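Putative L-alanine-DL-glutamate epimerase (Burkholderia xenovorans, PDB 3GO2) binds magnesium and probably catalyses a racemization or epimerization reaction. Local coordinates at residues A[37-40]-A[45-48]; A[41-46]-A[84-89]; A[130-135]-A[165-170]. All blocks are in the same frame, centred on the assembly; numbering follows the deposited sequence.

Interaction 1 of 3, residues A[37-40]-A[45-48]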
# COMPACT_ATOMS: atom_id res chain seq x y z
N PHE A 37 -33.10 9.80 -23.73
CA PHE A 37 -32.11 8.73 -23.50
C PHE A 37 -31.66 8.13 -24.84
O PHE A 37 -32.15 8.51 -25.89
CB PHE A 37 -32.64 7.67 -22.52
CG PHE A 37 -33.79 6.83 -23.03
CD1 PHE A 37 -33.57 5.56 -23.59
CD2 PHE A 37 -35.08 7.29 -22.95
CE1 PHE A 37 -34.64 4.77 -24.01
CE2 PHE A 37 -36.14 6.52 -23.41
CZ PHE A 37 -35.92 5.26 -23.96
N ASP A 38 -30.72 7.20 -24.79
CA ASP A 38 -30.07 6.67 -25.98
C ASP A 38 -29.88 5.17 -25.86
O ASP A 38 -29.60 4.65 -24.77
CB ASP A 38 -28.72 7.38 -26.13
CG ASP A 38 -27.87 6.80 -27.21
OD1 ASP A 38 -28.05 7.23 -28.37
OD2 ASP A 38 -27.02 5.93 -26.89
N GLU A 39 -30.04 4.48 -26.99
CA GLU A 39 -29.69 3.06 -27.08
C GLU A 39 -28.56 2.80 -28.07
O GLU A 39 -27.94 1.73 -28.04
CB GLU A 39 -30.89 2.23 -27.50
CG GLU A 39 -31.97 2.16 -26.45
CD GLU A 39 -33.09 1.24 -26.78
OE1 GLU A 39 -33.09 0.67 -27.89
OE2 GLU A 39 -33.99 1.08 -25.93
N GLY A 40 -28.29 3.77 -28.94
CA GLY A 40 -27.23 3.64 -29.96
C GLY A 40 -25.80 3.47 -29.49
O GLY A 40 -25.02 2.76 -30.15
N GLY A 45 -31.70 -2.26 -25.07
CA GLY A 45 -32.52 -2.70 -23.95
C GLY A 45 -32.99 -1.62 -22.98
O GLY A 45 -33.80 -1.91 -22.07
N VAL A 46 -32.50 -0.38 -23.12
CA VAL A 46 -32.89 0.67 -22.15
C VAL A 46 -34.41 0.89 -22.11
O VAL A 46 -35.01 1.01 -21.05
CB VAL A 46 -32.19 2.04 -22.43
CG1 VAL A 46 -32.58 3.04 -21.36
CG2 VAL A 46 -30.65 1.84 -22.46
N THR A 47 -35.03 0.91 -23.29
CA THR A 47 -36.48 1.08 -23.36
C THR A 47 -37.21 -0.01 -22.57
O THR A 47 -38.18 0.26 -21.86
CB THR A 47 -36.99 1.12 -24.82
OG1 THR A 47 -36.31 2.15 -25.57
CG2 THR A 47 -38.52 1.33 -24.86
N ALA A 48 -36.74 -1.25 -22.68
CA ALA A 48 -37.38 -2.35 -21.97
C ALA A 48 -37.30 -2.20 -20.46
O ALA A 48 -38.24 -2.51 -19.74
CB ALA A 48 -36.80 -3.69 -22.42
O HOH W 1 -35.19 -1.93 -25.33
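The N-terminus of helix 46-57, in the N-terminal domain of this enolase-superfamily protein, is met by the chain that has just left strand 32-37: Glu39 reaches Thr47, and Phe37 lies against Val46. Gly45 occupies the N-cap position, so Val46 and Thr47 open the first turn. Here the bonding falls on a single carboxylate oxygen. Thr47 N donates to Glu39 OE2 over 2.8 Å, nearly along the C-O axis and with an N-H...O angle of 159°. Thr47 OG1 donates to the same Glu39 OE2 over 2.6 Å, arriving 46° out of the carboxylate plane. The two donors converge because chi1 of Thr47, -55°, sets its hydroxyl beside its own backbone N. An extended Glu39 side chain crosses that of Thr47 at about a right angle, while Glu39 CG passes 4.0 Å from Val46 CB. A water 3.3 Å from Glu39 OE2 donates to it and accepts from Ala48 N, extending the link by one residue. Beside the polar pair, Phe37 CD1 packs 3.5 Å from Val46 CG1. The Phe37 ring also turns its edge to the hydroxyl, with CE1 3.5 Å from Thr47 OG1, and its other neighbours include His21 of strand 19-27. With a helix N-terminus and several donors directed at Glu39 OE2, the ionised carboxylate is probably favoured, its charge countered by the amide dipoles.

Interaction 2 of 3, residues A[41-46]-A[84-89]; sequences FGSPGV and VSEGIG
This is a buried contact between a loop and a helix, in which a serine-glutamate hydrogen bond, Ser43 to Glu86, adjoins a close approach of Val46 to Gly87. It joins the turn preceding helix 46-57 to the long helix 82-103 of the N-terminal domain. Ser43 to Val46 form a type II beta turn, with Pro44 and Gly45 at its two central positions; the turn brings Ser43 and Val46 to bear on the same part of the helix. Ser43 OG donates to Glu86 OE2 at 2.6 Å, using the syn lone pair of that oxygen, on the side of OE1. The hydroxyl is placed for this by chi1 of -58°, beside the serine's backbone N. Glu86 stretches from the helix to meet it, its chain extended beyond CG with chi2 at -178°. Val46 divides its two methyls: the Val46 and Glu86 side chains cross at about a right angle, with Val46 CG2 3.5 Å from Glu86 OE1, whereas Val46 CG1 rests 3.8 Å from Gly87 N on the helix backbone. With no side chain on Gly87, the CA atoms of Val46 and Gly87 come within 5.3 Å. Trp295 touches both Ser43 and Glu86, as does Ala79 of the second subunit, so the polar pair lies at a junction of the N-terminal domain, helix 293-296 and the neighbouring chain. A bound magnesium ion lies about 7 Å from the Glu86 side chain, and the side chain of Thr270, which with Tyr249 forms a magnesium site, is about 8 Å away. The bond therefore satisfies one oxygen of a buried carboxylate near the metal region and restrains its rotation, and any negative charge on Glu86 would probably be eased by the serine donor and the nearby cation.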
# COMPACT_ATOMS: atom_id res chain seq x y z
N PHE A 41 -25.43 4.11 -28.39
CA PHE A 41 -24.06 4.06 -27.87
C PHE A 41 -23.88 2.81 -27.01
O PHE A 41 -23.61 2.89 -25.81
CB PHE A 41 -23.73 5.32 -27.09
CG PHE A 41 -22.24 5.57 -26.91
CD1 PHE A 41 -21.39 5.62 -28.01
CD2 PHE A 41 -21.71 5.82 -25.65
CE1 PHE A 41 -20.03 5.85 -27.85
CE2 PHE A 41 -20.35 6.06 -25.49
CZ PHE A 41 -19.51 6.07 -26.60
N GLY A 42 -24.05 1.67 -27.65
CA GLY A 42 -23.75 0.38 -27.04
C GLY A 42 -24.76 -0.07 -26.01
O GLY A 42 -24.44 -0.93 -25.18
N SER A 43 -26.00 0.43 -26.11
CA SER A 43 -26.96 0.29 -25.02
C SER A 43 -28.32 -0.27 -25.46
O SER A 43 -29.36 0.33 -25.17
CB SER A 43 -27.14 1.65 -24.32
OG SER A 43 -25.92 2.16 -23.82
N PRO A 44 -28.35 -1.45 -26.11
CA PRO A 44 -29.64 -2.07 -26.37
C PRO A 44 -30.38 -2.42 -25.08
O PRO A 44 -29.75 -2.85 -24.12
CB PRO A 44 -29.26 -3.36 -27.11
CG PRO A 44 -27.86 -3.67 -26.64
CD PRO A 44 -27.21 -2.34 -26.42
N GLY A 45 -31.70 -2.26 -25.07
CA GLY A 45 -32.52 -2.70 -23.95
C GLY A 45 -32.99 -1.62 -22.98
O GLY A 45 -33.80 -1.91 -22.07
N VAL A 46 -32.50 -0.38 -23.12
CA VAL A 46 -32.89 0.67 -22.15
C VAL A 46 -34.41 0.89 -22.11
O VAL A 46 -35.01 1.01 -21.05
CB VAL A 46 -32.19 2.04 -22.43
CG1 VAL A 46 -32.58 3.04 -21.36
CG2 VAL A 46 -30.65 1.84 -22.46
N VAL A 84 -29.56 -1.13 -17.24
CA VAL A 84 -30.49 -1.00 -16.14
C VAL A 84 -30.35 0.40 -15.53
O VAL A 84 -31.33 1.10 -15.33
CB VAL A 84 -30.24 -2.05 -15.05
CG1 VAL A 84 -30.83 -1.62 -13.68
CG2 VAL A 84 -30.76 -3.41 -15.52
N SER A 85 -29.11 0.80 -15.25
CA SER A 85 -28.90 2.10 -14.65
C SER A 85 -29.26 3.24 -15.61
O SER A 85 -29.74 4.30 -15.17
CB SER A 85 -27.47 2.24 -14.11
OG SER A 85 -27.31 1.46 -12.94
N GLU A 86 -29.07 3.04 -16.92
CA GLU A 86 -29.52 4.04 -17.90
C GLU A 86 -31.03 4.20 -17.86
O GLU A 86 -31.55 5.32 -17.97
CB GLU A 86 -29.11 3.67 -19.32
CG GLU A 86 -27.64 3.73 -19.59
CD GLU A 86 -27.31 3.42 -21.01
OE1 GLU A 86 -27.93 4.01 -21.93
OE2 GLU A 86 -26.41 2.55 -21.25
N GLY A 87 -31.77 3.12 -17.66
CA GLY A 87 -33.23 3.25 -17.59
C GLY A 87 -33.64 4.03 -16.36
O GLY A 87 -34.53 4.89 -16.42
N ILE A 88 -32.99 3.74 -15.24
CA ILE A 88 -33.26 4.43 -13.99
C ILE A 88 -32.95 5.94 -14.14
O ILE A 88 -33.74 6.79 -13.71
CB ILE A 88 -32.43 3.80 -12.85
CG1 ILE A 88 -32.97 2.39 -12.57
CG2 ILE A 88 -32.49 4.68 -11.60
CD1 ILE A 88 -32.12 1.62 -11.55
N GLY A 89 -31.82 6.25 -14.78
CA GLY A 89 -31.40 7.65 -15.01
C GLY A 89 -32.38 8.42 -15.86
O GLY A 89 -32.67 9.59 -15.61

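Interaction 3 of 3, residues A[130-135]-A[165-170]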
# COMPACT_ATOMS: atom_id res chain seq x y z
N ARG A 130 -19.09 15.33 -39.81
CA ARG A 130 -19.02 15.61 -41.25
C ARG A 130 -18.29 14.55 -42.03
O ARG A 130 -18.50 14.38 -43.22
CB ARG A 130 -18.40 16.99 -41.51
CG ARG A 130 -19.27 18.12 -41.01
CD ARG A 130 -18.60 19.48 -41.09
NE ARG A 130 -19.40 20.49 -40.41
CZ ARG A 130 -19.25 21.80 -40.57
NH1 ARG A 130 -18.31 22.28 -41.38
NH2 ARG A 130 -20.04 22.63 -39.91
N ILE A 131 -17.39 13.81 -41.38
CA ILE A 131 -16.70 12.73 -42.04
C ILE A 131 -17.53 11.45 -42.04
O ILE A 131 -17.65 10.76 -43.07
CB ILE A 131 -15.35 12.42 -41.36
CG1 ILE A 131 -14.38 13.61 -41.46
CG2 ILE A 131 -14.73 11.13 -41.92
CD1 ILE A 131 -13.17 13.45 -40.56
N ASN A 132 -18.11 11.12 -40.88
CA ASN A 132 -18.79 9.84 -40.69
C ASN A 132 -20.25 9.83 -41.14
O ASN A 132 -20.74 8.77 -41.59
CB ASN A 132 -18.74 9.42 -39.21
CG ASN A 132 -17.35 9.04 -38.74
OD1 ASN A 132 -16.41 8.91 -39.52
ND2 ASN A 132 -17.23 8.82 -37.44
N HIS A 133 -20.93 10.97 -41.03
CA HIS A 133 -22.36 11.05 -41.36
C HIS A 133 -22.68 12.22 -42.29
O HIS A 133 -23.56 13.04 -42.00
CB HIS A 133 -23.16 11.10 -40.05
CG HIS A 133 -22.81 10.01 -39.10
ND1 HIS A 133 -23.10 8.68 -39.36
CD2 HIS A 133 -22.19 10.03 -37.90
CE1 HIS A 133 -22.66 7.94 -38.36
NE2 HIS A 133 -22.11 8.73 -37.46
N PRO A 134 -21.97 12.31 -43.44
CA PRO A 134 -22.12 13.41 -44.39
C PRO A 134 -23.53 13.55 -45.02
O PRO A 134 -23.87 14.63 -45.49
CB PRO A 134 -21.09 13.08 -45.48
CG PRO A 134 -20.91 11.61 -45.40
CD PRO A 134 -21.02 11.30 -43.94
N LYS A 135 -24.30 12.46 -45.01
CA LYS A 135 -25.70 12.50 -45.47
C LYS A 135 -26.53 13.42 -44.59
O LYS A 135 -27.55 13.97 -45.02
CB LYS A 135 -26.29 11.08 -45.47
CG LYS A 135 -27.82 10.98 -45.57
CD LYS A 135 -28.31 10.03 -46.66
CE LYS A 135 -28.60 10.79 -47.96
NZ LYS A 135 -28.33 9.98 -49.20
N ASN A 165 -11.68 12.73 -33.25
CA ASN A 165 -11.45 11.31 -32.95
C ASN A 165 -10.29 10.83 -33.84
O ASN A 165 -9.43 11.63 -34.23
CB ASN A 165 -12.72 10.52 -33.17
CG ASN A 165 -13.86 10.96 -32.27
OD1 ASN A 165 -14.15 10.32 -31.22
ND2 ASN A 165 -14.52 12.04 -32.63
N ILE A 166 -10.22 9.53 -34.12
CA ILE A 166 -9.10 8.96 -34.87
C ILE A 166 -9.53 8.67 -36.31
O ILE A 166 -10.51 7.94 -36.55
CB ILE A 166 -8.58 7.64 -34.25
CG1 ILE A 166 -8.41 7.77 -32.73
CG2 ILE A 166 -7.24 7.21 -34.93
CD1 ILE A 166 -8.12 6.44 -32.03
N PHE A 167 -8.76 9.23 -37.26
CA PHE A 167 -9.05 9.11 -38.68
C PHE A 167 -7.85 8.69 -39.49
O PHE A 167 -6.74 9.18 -39.28
CB PHE A 167 -9.63 10.41 -39.23
CG PHE A 167 -10.98 10.69 -38.73
CD1 PHE A 167 -12.08 10.05 -39.30
CD2 PHE A 167 -11.18 11.49 -37.62
CE1 PHE A 167 -13.33 10.26 -38.78
CE2 PHE A 167 -12.45 11.68 -37.12
CZ PHE A 167 -13.50 11.06 -37.71
N ILE A 168 -8.14 7.80 -40.44
CA ILE A 168 -7.17 7.29 -41.40
C ILE A 168 -7.40 7.97 -42.75
O ILE A 168 -8.46 7.79 -43.39
CB ILE A 168 -7.31 5.78 -41.59
CG1 ILE A 168 -7.31 5.05 -40.23
CG2 ILE A 168 -6.21 5.26 -42.58
CD1 ILE A 168 -6.09 5.32 -39.36
N HIS A 169 -6.39 8.71 -43.17
CA HIS A 169 -6.43 9.58 -44.36
C HIS A 169 -5.67 9.00 -45.56
O HIS A 169 -6.00 9.32 -46.71
CB HIS A 169 -5.83 10.96 -44.05
CG HIS A 169 -6.73 11.85 -43.24
ND1 HIS A 169 -7.64 12.71 -43.82
CD2 HIS A 169 -6.86 12.01 -41.90
CE1 HIS A 169 -8.29 13.37 -42.86
NE2 HIS A 169 -7.83 12.96 -41.69
N ASP A 170 -4.69 8.16 -45.32
CA ASP A 170 -3.74 7.77 -46.38
C ASP A 170 -3.88 6.32 -46.84
O ASP A 170 -2.93 5.76 -47.41
CB ASP A 170 -2.30 8.08 -45.96
CG ASP A 170 -1.78 7.17 -44.86
OD1 ASP A 170 -2.53 6.28 -44.39
OD2 ASP A 170 -0.61 7.37 -44.48
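Ile131 and Phe167 have the closest CA atoms of the two segments, yet these stand 9.1 Å apart, so the gap between the end of helix 128-132 and strand 161-168 is bridged by side chains. The helix finishes at Asn132, with His133 the first residue to leave helical backbone angles, and Phe167 belongs to the strand near its end. The side chains of Ile131 and Phe167 come from opposite directions. Ile131 CD1 sits over the centre of the Phe167 ring, 3.6 Å from its centroid and only 9° off the ring normal, which defines a CH-pi contact. A chi2 of 168° extends Ile131 and carries CD1 to that place. The other branch, Ile131 CG2, touches the ring nearer its rim, 3.5 Å from Phe167 CE1. Asn132 takes the edge of the same ring: its OD1 lies in the ring plane, 3.4 Å from Phe167 CE1, with amide and ring planes 50° apart. Ala176 of strand 175-176 touches both Asn132 and Phe167, and the His202 ring also meets that of Phe167. Segment 165-170 holds Asn165, which binds fumarate, and Asn132 lies about 5 Å, side chain to side chain, from Arg178, which binds fumarate and 2-oxoglutarate; neither ligand is bound to this chain. The phenyl is thus approached over a face by a methyl and at an edge by an amide oxygen, which probably draws weakly on the polarised ring C-H.

Interactions 1 and 2 belong to one buried cluster in the N-terminal domain, their centres 5 Å apart. They share Gly45 and Val46, and Asp38 O of the first comes within 3.4 Å of Glu86 OE1 of the second. Each uses a carboxylate as acceptor, but the 37-40/45-48 contact directs its glutamate at a helix start, whereas 41-46/84-89 sends one out from a helix to a loop hydroxyl. Both also touch the second subunit. Interaction 3 is separate, 26 to 27 Å away between centres, only partly buried and touched by no other chain. It ties a short helix to a strand of the C-terminal barrel through ring contacts rather than hydrogen bonds.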